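Chitinase (Paenibacillus sp. FPU-7, PDB 5GZT) probably hydrolyses internal beta-1,4 linkages of chitin and chitodextrins at random, as an endo-acting family 18 chitinase. Local coordinates at residues V14-P20 against G38-L42; L120-I126 against G140-F146; G247-G251 against V275-I279; Y478-Y484 against K526-A532; A1020-R1024 against P1050-L1055. One frame throughout, in Å; residues are numbered along the deposited sequence.

Contact 1 of 5, residues V14-P20 against G38-L42; sequences VDKKDTP and GSVKL. With FMT (formic acid), chain K.
Val14 and Pro20 close on Ser39 and Val40 where the corners of two successive coils stack in the N-terminal beta-solenoid. The inward side is tight. With Val14 CG1 anti to the backbone N (chi1 176°), this branch reaches Val40 CB at 3.9 Å. The two beta-branched side chains cross obliquely and both rest on Ile23. Pro20 lays its ring against the backbone, CB lying 3.4 Å from Val40 N, while Ser39 CB stands 3.7 Å from Pro20 CA. The small serine fits under the proline, and its hydroxyl bonds Lys66 N, one coil further on. Lacking a side chain, Gly38 lets Lys16 O come within 3.4 Å of its CA in a CA-H...O contact. The same oxygen accepts from Ser39 N at 3.2 Å, tilted 20° from the carbonyl plane.

Outward the packing slackens. Lys17 and Asp18 take little part, and this side faces a second protein chain, which bonds Asp15 OD1 and pairs with Val14 in a parallel ladder. Lys16 curls back over the turn, NZ donating to Thr19 O at 2.8 Å and to Lys17 O at 3.2 Å. Lys41 NZ bonds O1 of a formate at 2.6 Å, probably from the crystallisation liquor and also held by Ser70 OG and Asn89 ND2. One conventional hydrogen bond thus joins the corners, backed by apolar packing, while the Lys16 ammonium probably steadies its turn.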
# COMPACT_ATOMS: atom_id res chain seq x y z
N VAL B 14 -61.42 24.64 34.40
CA VAL B 14 -62.70 24.45 33.79
C VAL B 14 -63.48 23.54 34.70
O VAL B 14 -63.11 22.39 34.87
CB VAL B 14 -62.56 23.84 32.36
CG1 VAL B 14 -63.93 23.53 31.73
CG2 VAL B 14 -61.73 24.75 31.46
N ASP B 15 -64.55 24.06 35.31
CA ASP B 15 -65.53 23.24 36.04
C ASP B 15 -66.93 23.41 35.47
O ASP B 15 -67.93 23.29 36.20
CB ASP B 15 -65.52 23.54 37.55
CG ASP B 15 -65.76 25.02 37.88
OD1 ASP B 15 -65.76 25.88 36.95
OD2 ASP B 15 -65.92 25.32 39.08
N LYS B 16 -66.98 23.65 34.16
CA LYS B 16 -68.25 23.68 33.43
C LYS B 16 -69.05 22.41 33.66
O LYS B 16 -68.56 21.30 33.42
CB LYS B 16 -68.02 23.81 31.93
CG LYS B 16 -69.32 23.73 31.11
CD LYS B 16 -70.22 24.94 31.41
CE LYS B 16 -71.14 25.30 30.27
NZ LYS B 16 -72.24 24.33 30.10
N LYS B 17 -70.30 22.57 34.03
CA LYS B 17 -71.17 21.46 34.33
C LYS B 17 -71.99 21.05 33.10
O LYS B 17 -72.26 21.86 32.21
CB LYS B 17 -72.06 21.85 35.50
CG LYS B 17 -71.31 22.65 36.56
CD LYS B 17 -72.07 22.73 37.86
CE LYS B 17 -71.15 23.08 39.01
NZ LYS B 17 -71.85 22.78 40.28
N ASP B 18 -72.33 19.76 33.04
CA ASP B 18 -73.40 19.18 32.18
C ASP B 18 -73.19 19.10 30.67
O ASP B 18 -73.45 18.06 30.10
CB ASP B 18 -74.76 19.84 32.48
CG ASP B 18 -75.23 19.57 33.88
OD1 ASP B 18 -75.60 18.40 34.15
OD2 ASP B 18 -75.22 20.51 34.71
N THR B 19 -72.82 20.20 30.02
CA THR B 19 -72.43 20.16 28.60
C THR B 19 -71.24 21.05 28.39
O THR B 19 -70.99 21.97 29.17
CB THR B 19 -73.54 20.59 27.62
OG1 THR B 19 -73.96 21.94 27.93
CG2 THR B 19 -74.71 19.60 27.68
N PRO B 20 -70.49 20.77 27.32
CA PRO B 20 -69.21 21.43 27.26
C PRO B 20 -69.22 22.92 26.87
O PRO B 20 -70.07 23.36 26.11
CB PRO B 20 -68.44 20.59 26.20
CG PRO B 20 -69.48 19.86 25.43
CD PRO B 20 -70.61 19.64 26.38
N GLY B 38 -64.33 19.73 34.22
CA GLY B 38 -65.62 19.58 33.60
C GLY B 38 -65.56 19.38 32.11
O GLY B 38 -64.50 19.14 31.55
N SER B 39 -66.73 19.49 31.50
CA SER B 39 -66.93 19.27 30.10
C SER B 39 -66.47 20.47 29.32
O SER B 39 -66.73 21.64 29.69
CB SER B 39 -68.39 18.95 29.84
OG SER B 39 -68.70 17.75 30.53
N VAL B 40 -65.74 20.18 28.25
CA VAL B 40 -64.97 21.18 27.54
C VAL B 40 -64.52 20.73 26.12
O VAL B 40 -64.39 19.54 25.85
CB VAL B 40 -63.74 21.60 28.36
CG1 VAL B 40 -62.66 20.48 28.36
CG2 VAL B 40 -63.14 22.91 27.86
N LYS B 41 -64.27 21.69 25.24
CA LYS B 41 -63.62 21.42 23.97
C LYS B 41 -62.60 22.51 23.69
O LYS B 41 -62.97 23.66 23.54
CB LYS B 41 -64.67 21.29 22.87
CG LYS B 41 -64.14 21.18 21.44
CD LYS B 41 -65.24 20.59 20.56
CE LYS B 41 -65.02 20.81 19.08
NZ LYS B 41 -63.63 20.58 18.63
N LEU B 42 -61.31 22.16 23.68
CA LEU B 42 -60.26 23.10 23.33
C LEU B 42 -60.11 22.98 21.86
O LEU B 42 -60.11 21.84 21.30
CB LEU B 42 -58.93 22.82 24.03
CG LEU B 42 -59.01 22.66 25.56
CD1 LEU B 42 -57.62 22.67 26.20
CD2 LEU B 42 -59.89 23.69 26.25
C FMT K . -63.10 19.37 15.45
O1 FMT K . -63.75 19.15 16.49
O2 FMT K . -61.75 19.47 15.43

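Contact 2 of 5, residues L120-I126 against G140-F146; sequences LNIKTQI and GGKGSSF
Gln125 and Ile126 pair with Ser145 and Phe146 as short parallel strands on adjacent coils of the solenoid. Two backbone bonds make the ladder: Ser145 N to Thr124 O at 3.0 Å, and Ile126 N to Ser145 O at 2.7 Å. A water beside the ladder links Ile126 O to Ser145 OG, which lies 2.9 Å from the water.

The hydroxyl bonds centre on Ser144. Its OG accepts from Thr124 N at 2.9 Å with an angle of 156° at the hydrogen, and itself donates to Gly141 O, 2.7 Å away. Ser144 N reaches that oxygen from the same face, which ties off the type II turn Gly141-Ser144. Gly143 supplies the positive phi (80°) such a turn wants at its third place. Thr124 OG1 also points at Ser144 OG, but Thr124 has a second conformer, so this bond is less certain. Gly140 and Gly141, without side chains, let the neighbouring backbone approach closely enough for CA-H...O contacts with Asn121 O and Ile122 O.

Apolar contacts fill the inner side. Ile126 and Phe146 point the same way; Ile126 CD1 sits over one ring face, 3.9 Å from the centroid and 18° off the normal. Leu120 CD1 comes obliquely to Phe146 CZ at 4.1 Å. On the outer side the extended Lys123 chain runs along the turn, its CE 3.1 Å from Gly143 O.

The chemistry divides cleanly: a greasy interior joins coil to coil, while one buried serine hydroxyl, used as both donor and acceptor, satisfies backbone groups at the corner where the ladder begins.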
# COMPACT_ATOMS: atom_id res chain seq x y z
N LEU B 120 -49.05 4.46 29.26
CA LEU B 120 -50.17 3.84 29.90
C LEU B 120 -49.83 3.20 31.27
O LEU B 120 -48.99 2.29 31.33
CB LEU B 120 -50.71 2.77 28.97
CG LEU B 120 -51.07 3.23 27.53
CD1 LEU B 120 -51.54 2.04 26.73
CD2 LEU B 120 -52.13 4.28 27.65
N ASN B 121 -50.58 3.64 32.30
CA ASN B 121 -50.39 3.22 33.69
C ASN B 121 -51.64 2.65 34.24
O ASN B 121 -51.67 2.32 35.43
CB ASN B 121 -49.92 4.44 34.51
CG ASN B 121 -48.52 4.88 34.16
OD1 ASN B 121 -48.24 6.08 33.89
ND2 ASN B 121 -47.61 3.97 34.30
N ILE B 122 -52.62 2.41 33.38
CA ILE B 122 -53.88 1.75 33.70
C ILE B 122 -54.38 1.07 32.38
O ILE B 122 -54.02 1.49 31.30
CB ILE B 122 -54.95 2.78 34.22
CG1 ILE B 122 -56.23 2.18 34.84
CG2 ILE B 122 -55.42 3.64 33.05
CD1 ILE B 122 -56.06 1.24 36.03
N LYS B 123 -55.13 -0.01 32.48
CA LYS B 123 -55.67 -0.69 31.28
C LYS B 123 -56.60 0.30 30.56
O LYS B 123 -57.56 0.83 31.18
CB LYS B 123 -56.42 -1.97 31.65
CG LYS B 123 -56.94 -2.69 30.40
CD LYS B 123 -57.64 -3.97 30.79
CE LYS B 123 -58.07 -4.74 29.58
NZ LYS B 123 -58.50 -6.13 29.95
N THR B 124 -56.22 0.60 29.32
CA THR B 124 -56.80 1.68 28.55
C THR B 124 -57.29 1.17 27.23
O THR B 124 -56.61 0.35 26.56
CB THR B 124 -55.79 2.81 28.23
OG1 THR B 124 -54.68 2.28 27.49
CG2 THR B 124 -55.29 3.45 29.48
N GLN B 125 -58.44 1.66 26.81
CA GLN B 125 -58.93 1.37 25.46
C GLN B 125 -58.63 2.56 24.56
O GLN B 125 -59.17 3.63 24.79
CB GLN B 125 -60.42 1.12 25.49
CG GLN B 125 -60.78 -0.19 26.19
CD GLN B 125 -62.28 -0.48 26.17
OE1 GLN B 125 -63.07 0.17 26.89
NE2 GLN B 125 -62.68 -1.42 25.33
N ILE B 126 -57.85 2.34 23.50
CA ILE B 126 -57.50 3.40 22.58
C ILE B 126 -58.24 3.05 21.27
O ILE B 126 -58.06 1.95 20.69
CB ILE B 126 -56.00 3.55 22.28
CG1 ILE B 126 -55.20 3.89 23.60
CG2 ILE B 126 -55.73 4.66 21.23
CD1 ILE B 126 -54.76 2.66 24.37
N GLY B 140 -49.06 -1.14 34.84
CA GLY B 140 -50.50 -0.85 35.04
C GLY B 140 -51.29 -0.79 33.72
O GLY B 140 -52.50 -1.02 33.73
N GLY B 141 -50.58 -0.61 32.60
CA GLY B 141 -51.20 -0.61 31.27
C GLY B 141 -51.42 -1.94 30.63
O GLY B 141 -51.93 -2.04 29.43
N LYS B 142 -51.08 -2.98 31.39
CA LYS B 142 -51.20 -4.33 30.92
C LYS B 142 -52.59 -4.59 30.33
O LYS B 142 -53.59 -4.31 30.97
CB LYS B 142 -51.02 -5.29 32.09
CG LYS B 142 -50.70 -6.70 31.67
CD LYS B 142 -50.57 -7.58 32.93
CE LYS B 142 -50.27 -9.00 32.48
NZ LYS B 142 -50.87 -9.96 33.43
N GLY B 143 -52.64 -5.22 29.17
CA GLY B 143 -53.93 -5.60 28.57
C GLY B 143 -54.61 -4.42 27.86
O GLY B 143 -55.76 -4.53 27.49
N SER B 144 -53.94 -3.29 27.71
CA SER B 144 -54.51 -2.19 26.93
C SER B 144 -54.78 -2.63 25.46
O SER B 144 -54.16 -3.58 24.97
CB SER B 144 -53.62 -0.96 26.97
OG SER B 144 -53.69 -0.33 28.26
N SER B 145 -55.73 -1.97 24.82
CA SER B 145 -56.12 -2.26 23.41
C SER B 145 -56.07 -1.02 22.53
O SER B 145 -56.39 0.13 22.95
CB SER B 145 -57.51 -2.87 23.34
OG SER B 145 -58.45 -2.04 23.98
N PHE B 146 -55.61 -1.25 21.31
CA PHE B 146 -55.54 -0.21 20.28
C PHE B 146 -56.34 -0.67 19.06
O PHE B 146 -56.14 -1.76 18.58
CB PHE B 146 -54.15 -0.06 19.84
CG PHE B 146 -53.27 0.50 20.86
CD1 PHE B 146 -52.64 -0.34 21.80
CD2 PHE B 146 -52.98 1.87 20.87
CE1 PHE B 146 -51.75 0.20 22.73
CE2 PHE B 146 -52.11 2.37 21.81
CZ PHE B 146 -51.48 1.54 22.70
O HOH W 1 -59.21 -0.45 21.74

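Contact 3 of 5, residues G247-G251 against V275-I279; sequences GLAAG and VQGKI
A single hydrogen-bonded antiparallel bridge, Gly251 with Val275, joins the start of strand 251-261 to the long strand 264-284, whose far part enters the first TIM barrel. Val275 N donates to Gly251 O at 2.9 Å, in the carbonyl plane, and Gly251 N returns a bond to Val275 O at 3.2 Å from a donor tilted out of it. Gly251 has a phi of 125°, a backbone shape open chiefly to glycine.

Val275 carries most of the packing. With CG1 anti to the backbone N (chi1 171°), that methyl lies under the preceding loop, 3.5 Å from Leu248 O and 3.4 Å from Ala249 O. These carbonyls find their polar partners in Arg195 NH1 and Trp253 NE1. The short Ala250 side chain fits against the opposite backbone, CB standing 3.4 Å from Gln276 O. Gly277, at phi 102°, faces that methyl, so a residue without a side chain suits it, while Lys278 lays its methylene CG 3.9 Å from Gly251 CA. Gln276 turns away to bond Asn616.

The carbonyls beside Val275 thus have N-H partners, while small and branched apolar groups, with the methylenes of Lys278, pack between the backbones where strand 264-284 heads into the barrel.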
# COMPACT_ATOMS: atom_id res chain seq x y z
N GLY B 247 -6.79 -12.58 -8.38
CA GLY B 247 -5.71 -11.67 -8.73
C GLY B 247 -6.15 -10.32 -9.24
O GLY B 247 -5.46 -9.72 -10.05
N LEU B 248 -7.28 -9.82 -8.78
CA LEU B 248 -7.69 -8.45 -9.15
C LEU B 248 -6.81 -7.42 -8.47
O LEU B 248 -6.34 -7.64 -7.36
CB LEU B 248 -9.13 -8.19 -8.71
CG LEU B 248 -10.19 -9.02 -9.47
CD1 LEU B 248 -11.58 -8.51 -9.15
CD2 LEU B 248 -9.96 -8.95 -10.95
N ALA B 249 -6.67 -6.26 -9.10
CA ALA B 249 -5.90 -5.15 -8.54
C ALA B 249 -6.43 -4.74 -7.20
O ALA B 249 -7.65 -4.62 -6.99
CB ALA B 249 -5.89 -3.95 -9.47
N ALA B 250 -5.48 -4.51 -6.27
CA ALA B 250 -5.87 -4.07 -4.95
C ALA B 250 -6.52 -2.71 -5.02
O ALA B 250 -6.14 -1.87 -5.87
CB ALA B 250 -4.64 -4.02 -4.03
N GLY B 251 -7.48 -2.50 -4.11
CA GLY B 251 -8.07 -1.19 -3.85
C GLY B 251 -9.59 -1.21 -4.01
O GLY B 251 -10.24 -2.22 -3.72
N VAL B 275 -10.83 -4.84 -2.68
CA VAL B 275 -9.97 -6.00 -2.96
C VAL B 275 -8.73 -5.87 -2.04
O VAL B 275 -8.11 -4.80 -1.97
CB VAL B 275 -9.66 -6.07 -4.47
CG1 VAL B 275 -8.61 -7.10 -4.80
CG2 VAL B 275 -10.95 -6.41 -5.23
N GLN B 276 -8.43 -6.94 -1.29
CA GLN B 276 -7.29 -6.96 -0.37
C GLN B 276 -5.98 -6.65 -1.14
O GLN B 276 -5.92 -6.68 -2.36
CB GLN B 276 -7.17 -8.34 0.31
CG GLN B 276 -8.24 -8.67 1.32
CD GLN B 276 -8.05 -10.09 1.90
OE1 GLN B 276 -6.96 -10.68 1.80
NE2 GLN B 276 -9.09 -10.64 2.52
N GLY B 277 -4.91 -6.39 -0.39
CA GLY B 277 -3.58 -6.25 -0.98
C GLY B 277 -3.06 -4.83 -1.17
O GLY B 277 -2.03 -4.62 -1.82
N LYS B 278 -3.66 -3.86 -0.55
CA LYS B 278 -3.11 -2.51 -0.70
C LYS B 278 -1.79 -2.37 0.09
O LYS B 278 -1.64 -2.92 1.21
CB LYS B 278 -4.08 -1.46 -0.18
CG LYS B 278 -5.28 -1.17 -1.06
CD LYS B 278 -5.95 0.13 -0.56
CE LYS B 278 -6.74 -0.01 0.72
NZ LYS B 278 -8.07 -0.58 0.30
N ILE B 279 -0.86 -1.62 -0.48
CA ILE B 279 0.38 -1.23 0.22
C ILE B 279 0.50 0.24 0.11
O ILE B 279 0.68 0.76 -0.96
CB ILE B 279 1.61 -1.93 -0.32
CG1 ILE B 279 1.47 -3.46 -0.18
CG2 ILE B 279 2.82 -1.43 0.47
CD1 ILE B 279 2.52 -4.22 -0.95

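Contact 4 of 5, residues Y478-Y484 against K526-A532; sequences YINLMTY and KLMVGGA. With FMT (formic acid), chain G.
Ile479, Leu481, Leu527 and Met528 belong to a parallel strand pair in the first TIM barrel. Lys526 O receives Ile479 N at 2.7 Å and Ile479 O receives Met528 N at 2.8 Å, both nearly straight, whereas Met528 O receives Leu481 N at 2.9 Å in a more bent bond. Isoleucine and leucines suit the face toward helix 510-519, where Leu481 CD1 meets Leu527 CD2 at 3.9 Å. Toward the barrel interior, Met528 CG touches Tyr478 CD2 at 3.7 Å, and its sulfur makes an oblique Met-aromatic contact, SD 5.2 Å from the Tyr478 ring centroid. The flexible thioether bends at chi2 (-80°) to fit.

Beyond the ladder Thr483 takes over, OG1 donating to Gly530 O at 2.7 Å from well off the carbonyl axis. Gly530, without a side chain, admits both this hydroxyl and the Tyr484 ring edge, and Tyr484 CB packs on Ala532 CB at 4.0 Å.

Further out, Tyr478 OH bonds Tyr305 and Glu452, and Lys526 NZ bonds Thr473 O, Leu476 O and a formate probably from the crystallisation liquor. Strand 452-457 flanks segment 478-484, residues 618-619 the other edge of segment 526-532; helix 510-519 packs on Leu481, Thr483 and Val529, and strand 264-284 meets Tyr478 and Met528.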
# COMPACT_ATOMS: atom_id res chain seq x y z
N TYR B 478 -10.85 3.40 3.39
CA TYR B 478 -10.17 2.67 4.48
C TYR B 478 -9.66 3.59 5.53
O TYR B 478 -9.54 4.83 5.33
CB TYR B 478 -9.04 1.80 3.89
CG TYR B 478 -8.17 2.54 2.93
CD1 TYR B 478 -8.52 2.68 1.63
CD2 TYR B 478 -6.91 3.08 3.34
CE1 TYR B 478 -7.73 3.37 0.72
CE2 TYR B 478 -6.09 3.74 2.42
CZ TYR B 478 -6.50 3.93 1.13
OH TYR B 478 -5.70 4.57 0.20
N ILE B 479 -9.41 3.00 6.70
CA ILE B 479 -8.70 3.63 7.77
C ILE B 479 -7.25 3.05 7.82
O ILE B 479 -7.05 1.83 7.92
CB ILE B 479 -9.41 3.44 9.10
CG1 ILE B 479 -10.84 4.07 9.04
CG2 ILE B 479 -8.63 4.09 10.22
CD1 ILE B 479 -11.67 3.75 10.23
N ASN B 480 -6.28 3.96 7.71
CA ASN B 480 -4.86 3.66 7.97
C ASN B 480 -4.50 3.69 9.45
O ASN B 480 -4.39 4.77 10.04
CB ASN B 480 -4.00 4.66 7.25
CG ASN B 480 -4.25 4.67 5.79
OD1 ASN B 480 -4.76 5.65 5.26
ND2 ASN B 480 -3.87 3.61 5.11
N LEU B 481 -4.34 2.52 10.07
CA LEU B 481 -4.11 2.47 11.50
C LEU B 481 -2.65 2.70 11.87
O LEU B 481 -1.77 1.97 11.42
CB LEU B 481 -4.55 1.15 12.10
CG LEU B 481 -5.99 0.70 12.01
CD1 LEU B 481 -6.09 -0.79 12.43
CD2 LEU B 481 -6.81 1.61 12.93
N MET B 482 -2.43 3.68 12.71
CA MET B 482 -1.11 4.08 13.16
C MET B 482 -0.65 3.18 14.29
O MET B 482 -0.48 3.59 15.41
CB MET B 482 -1.10 5.56 13.53
CG MET B 482 -1.17 6.41 12.26
SD MET B 482 -0.87 8.19 12.50
CE MET B 482 -2.27 8.55 13.50
N THR B 483 -0.45 1.91 13.91
CA THR B 483 -0.03 0.89 14.83
C THR B 483 1.53 0.92 15.01
O THR B 483 2.20 -0.11 14.84
CB THR B 483 -0.53 -0.49 14.38
OG1 THR B 483 -0.24 -0.69 12.99
CG2 THR B 483 -2.08 -0.64 14.70
N TYR B 484 2.03 2.08 15.46
CA TYR B 484 3.43 2.31 15.76
C TYR B 484 3.47 3.45 16.74
O TYR B 484 2.39 4.00 17.07
CB TYR B 484 4.21 2.59 14.48
CG TYR B 484 3.61 3.54 13.48
CD1 TYR B 484 3.51 4.90 13.76
CD2 TYR B 484 3.18 3.09 12.23
CE1 TYR B 484 3.01 5.77 12.83
CE2 TYR B 484 2.66 3.96 11.30
CZ TYR B 484 2.58 5.30 11.59
OH TYR B 484 2.07 6.18 10.64
N LYS B 526 -11.73 -2.56 5.64
CA LYS B 526 -11.41 -1.14 5.60
C LYS B 526 -10.28 -0.81 6.61
O LYS B 526 -10.08 0.40 6.98
CB LYS B 526 -12.68 -0.32 5.93
CG LYS B 526 -13.72 -0.27 4.81
CD LYS B 526 -14.85 0.71 5.08
CE LYS B 526 -15.55 1.05 3.72
NZ LYS B 526 -16.55 2.12 3.95
N LEU B 527 -9.58 -1.84 7.11
CA LEU B 527 -8.51 -1.59 8.10
C LEU B 527 -7.16 -1.88 7.50
O LEU B 527 -6.87 -3.06 7.14
CB LEU B 527 -8.69 -2.45 9.33
CG LEU B 527 -9.86 -2.00 10.21
CD1 LEU B 527 -9.95 -3.06 11.29
CD2 LEU B 527 -9.68 -0.63 10.83
N MET B 528 -6.32 -0.85 7.43
CA MET B 528 -4.93 -1.05 7.02
C MET B 528 -4.11 -1.09 8.31
O MET B 528 -4.25 -0.27 9.26
CB MET B 528 -4.42 0.08 6.16
CG MET B 528 -5.06 0.22 4.82
SD MET B 528 -4.49 -0.85 3.55
CE MET B 528 -2.85 -0.21 3.21
N VAL B 529 -3.22 -2.06 8.33
CA VAL B 529 -2.33 -2.22 9.46
C VAL B 529 -1.08 -1.38 9.23
O VAL B 529 -0.48 -1.46 8.13
CB VAL B 529 -2.00 -3.71 9.59
CG1 VAL B 529 -0.76 -3.94 10.47
CG2 VAL B 529 -3.24 -4.42 10.13
N GLY B 530 -0.63 -0.69 10.26
CA GLY B 530 0.59 0.15 10.16
C GLY B 530 1.92 -0.54 10.61
O GLY B 530 1.96 -1.32 11.58
N GLY B 531 2.97 -0.24 9.88
CA GLY B 531 4.33 -0.63 10.25
C GLY B 531 5.24 0.59 10.15
O GLY B 531 4.85 1.63 9.58
N ALA B 532 6.41 0.47 10.73
CA ALA B 532 7.37 1.57 10.81
C ALA B 532 8.75 1.22 10.28
O ALA B 532 9.26 0.12 10.59
CB ALA B 532 7.47 2.03 12.24
C FMT G . -17.14 3.65 0.81
O1 FMT G . -17.52 4.81 1.04
O2 FMT G . -17.65 2.56 1.42

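Contact 5 of 5, residues A1020-R1024 against P1050-L1055; sequences AFYAR and PTYNDL
Pro1050 and Ala1023 meet first: Pro1050 O accepts from Ala1023 N at 2.8 Å in a nearly straight bond, 171° at the hydrogen. The proline ring fixes phi near -54° just ahead of the N-cap and offers an apolar surface, CG lying 4.2 Å from Ala1023 CB, a methyl small enough to tuck beneath it. Tyr1022 CB also brushes the same carbonyl before its ring turns away to bond Asp971 through the hydroxyl.

Thr1051 follows, its CA only 3.9 Å from Tyr1022 CA where the two backbones are bridged. It is the N-cap of helix 1052-1058 and forms a capping box with Asp1054. A chi1 of 59° swings OG1 round to accept from Asp1054 N at 3.1 Å, while Thr1051 N donates to Asp1054 OD2 at 3.2 Å, meeting the carboxylate from above its plane. The box is reciprocal: the hydroxyl serves an amide in the first turn, the carboxylate the amide of the cap residue, and a negative side chain here is probably also favoured by the helix dipole. The facing loop 1020-1024 follows strand 1015-1020 of the second family 18 barrel and leads into strand 1024-1026.

Tyr1052 N, the first amide of the helix, is used across the contact instead, donating to Phe1021 O at 2.9 Å from above the carbonyl plane. Phe1021 keeps its carbonyl toward the helix while its own ring stacks on Phe1113. The Tyr1052 side chain leads off to pack on Leu1124 and Glu1093.

Leu1055 N makes the first-turn helical bond to Thr1051 O. Its CD2 reaches Ala1023 CB at 4.3 Å, on the buried side of the helix.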
# COMPACT_ATOMS: atom_id res chain seq x y z
N ALA B 1020 34.63 -4.42 -20.48
CA ALA B 1020 34.61 -3.96 -21.89
C ALA B 1020 35.57 -2.78 -21.99
O ALA B 1020 35.40 -1.77 -21.27
CB ALA B 1020 33.24 -3.49 -22.24
N PHE B 1021 36.49 -2.84 -22.94
CA PHE B 1021 37.42 -1.73 -23.17
C PHE B 1021 36.91 -0.75 -24.27
O PHE B 1021 37.69 -0.15 -25.01
CB PHE B 1021 38.78 -2.26 -23.55
CG PHE B 1021 39.56 -2.89 -22.42
CD1 PHE B 1021 39.02 -3.18 -21.16
CD2 PHE B 1021 40.87 -3.25 -22.65
CE1 PHE B 1021 39.79 -3.81 -20.19
CE2 PHE B 1021 41.64 -3.85 -21.66
CZ PHE B 1021 41.10 -4.11 -20.43
N TYR B 1022 35.61 -0.65 -24.40
CA TYR B 1022 34.99 0.24 -25.37
C TYR B 1022 33.74 0.77 -24.74
O TYR B 1022 33.16 0.14 -23.81
CB TYR B 1022 34.63 -0.45 -26.71
CG TYR B 1022 33.66 -1.63 -26.58
CD1 TYR B 1022 34.12 -2.95 -26.29
CD2 TYR B 1022 32.31 -1.45 -26.74
CE1 TYR B 1022 33.24 -4.02 -26.15
CE2 TYR B 1022 31.42 -2.52 -26.59
CZ TYR B 1022 31.90 -3.80 -26.30
OH TYR B 1022 30.97 -4.81 -26.18
N ALA B 1023 33.23 1.85 -25.33
CA ALA B 1023 32.00 2.50 -24.88
C ALA B 1023 30.82 2.33 -25.76
O ALA B 1023 30.91 1.93 -26.92
CB ALA B 1023 32.27 3.98 -24.72
N ARG B 1024 29.67 2.66 -25.21
CA ARG B 1024 28.44 2.90 -25.97
C ARG B 1024 27.89 4.23 -25.51
O ARG B 1024 28.40 4.82 -24.57
CB ARG B 1024 27.42 1.79 -25.80
CG ARG B 1024 27.89 0.48 -26.45
CD ARG B 1024 26.85 -0.63 -26.28
NE ARG B 1024 27.36 -1.86 -26.87
CZ ARG B 1024 27.45 -2.10 -28.19
NH1 ARG B 1024 26.94 -1.28 -29.10
NH2 ARG B 1024 28.01 -3.23 -28.61
N PRO B 1050 33.16 3.75 -29.74
CA PRO B 1050 34.55 4.13 -29.44
C PRO B 1050 35.29 3.27 -28.40
O PRO B 1050 34.78 2.91 -27.34
CB PRO B 1050 34.43 5.55 -28.87
CG PRO B 1050 33.04 5.68 -28.43
CD PRO B 1050 32.21 4.74 -29.26
N THR B 1051 36.53 3.04 -28.67
CA THR B 1051 37.32 2.26 -27.78
C THR B 1051 37.84 3.17 -26.70
O THR B 1051 37.77 4.42 -26.83
CB THR B 1051 38.52 1.74 -28.53
OG1 THR B 1051 39.28 2.83 -29.05
CG2 THR B 1051 38.08 0.87 -29.69
N TYR B 1052 38.38 2.59 -25.63
CA TYR B 1052 39.01 3.41 -24.62
C TYR B 1052 40.08 4.34 -25.28
O TYR B 1052 40.17 5.53 -24.93
CB TYR B 1052 39.62 2.60 -23.51
CG TYR B 1052 40.12 3.43 -22.33
CD1 TYR B 1052 39.21 3.94 -21.40
CD2 TYR B 1052 41.50 3.68 -22.15
CE1 TYR B 1052 39.65 4.69 -20.30
CE2 TYR B 1052 41.95 4.42 -21.05
CZ TYR B 1052 41.02 4.91 -20.13
OH TYR B 1052 41.44 5.62 -19.04
N ASN B 1053 40.82 3.85 -26.26
CA ASN B 1053 41.79 4.73 -26.93
C ASN B 1053 41.10 5.95 -27.60
O ASN B 1053 41.64 7.04 -27.64
CB ASN B 1053 42.46 4.02 -28.09
CG ASN B 1053 43.22 2.80 -27.70
OD1 ASN B 1053 44.06 2.78 -26.77
ND2 ASN B 1053 42.99 1.76 -28.48
N ASP B 1054 39.97 5.73 -28.26
CA ASP B 1054 39.21 6.82 -28.77
C ASP B 1054 38.81 7.76 -27.62
O ASP B 1054 38.87 9.00 -27.78
CB ASP B 1054 37.96 6.36 -29.51
CG ASP B 1054 38.27 5.53 -30.75
OD1 ASP B 1054 39.38 5.67 -31.24
OD2 ASP B 1054 37.41 4.72 -31.19
N LEU B 1055 38.40 7.19 -26.47
CA LEU B 1055 37.97 8.01 -25.38
C LEU B 1055 39.11 8.91 -24.99
O LEU B 1055 38.90 10.13 -24.78
CB LEU B 1055 37.45 7.23 -24.16
CG LEU B 1055 36.20 6.39 -24.34
CD1 LEU B 1055 35.82 5.83 -22.97
CD2 LEU B 1055 35.08 7.23 -24.92

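How the contacts relate
The five contacts follow one another along the chain and trace an elongated molecule. Contacts 1 and 2 lie in the same N-terminal solenoid, their centres about 25 Å apart, and both reach the same parallel sheet of the solenoid. Contact 3 is about 59 Å from contact 2, centre to centre. It adjoins contact 4, whose centre is about 15 Å away: Lys278 CE touches Tyr478 CD1 at 3.3 Å, and strand 264-284 carries the chain from the bridge of contact 3 into the first family 18 barrel. Contact 5 belongs to the second such barrel, about 53 Å from contact 4 and about 119 Å from contact 1 between centres. Two separate barrels thus probably offer two sites for chitin hydrolysis in one chain.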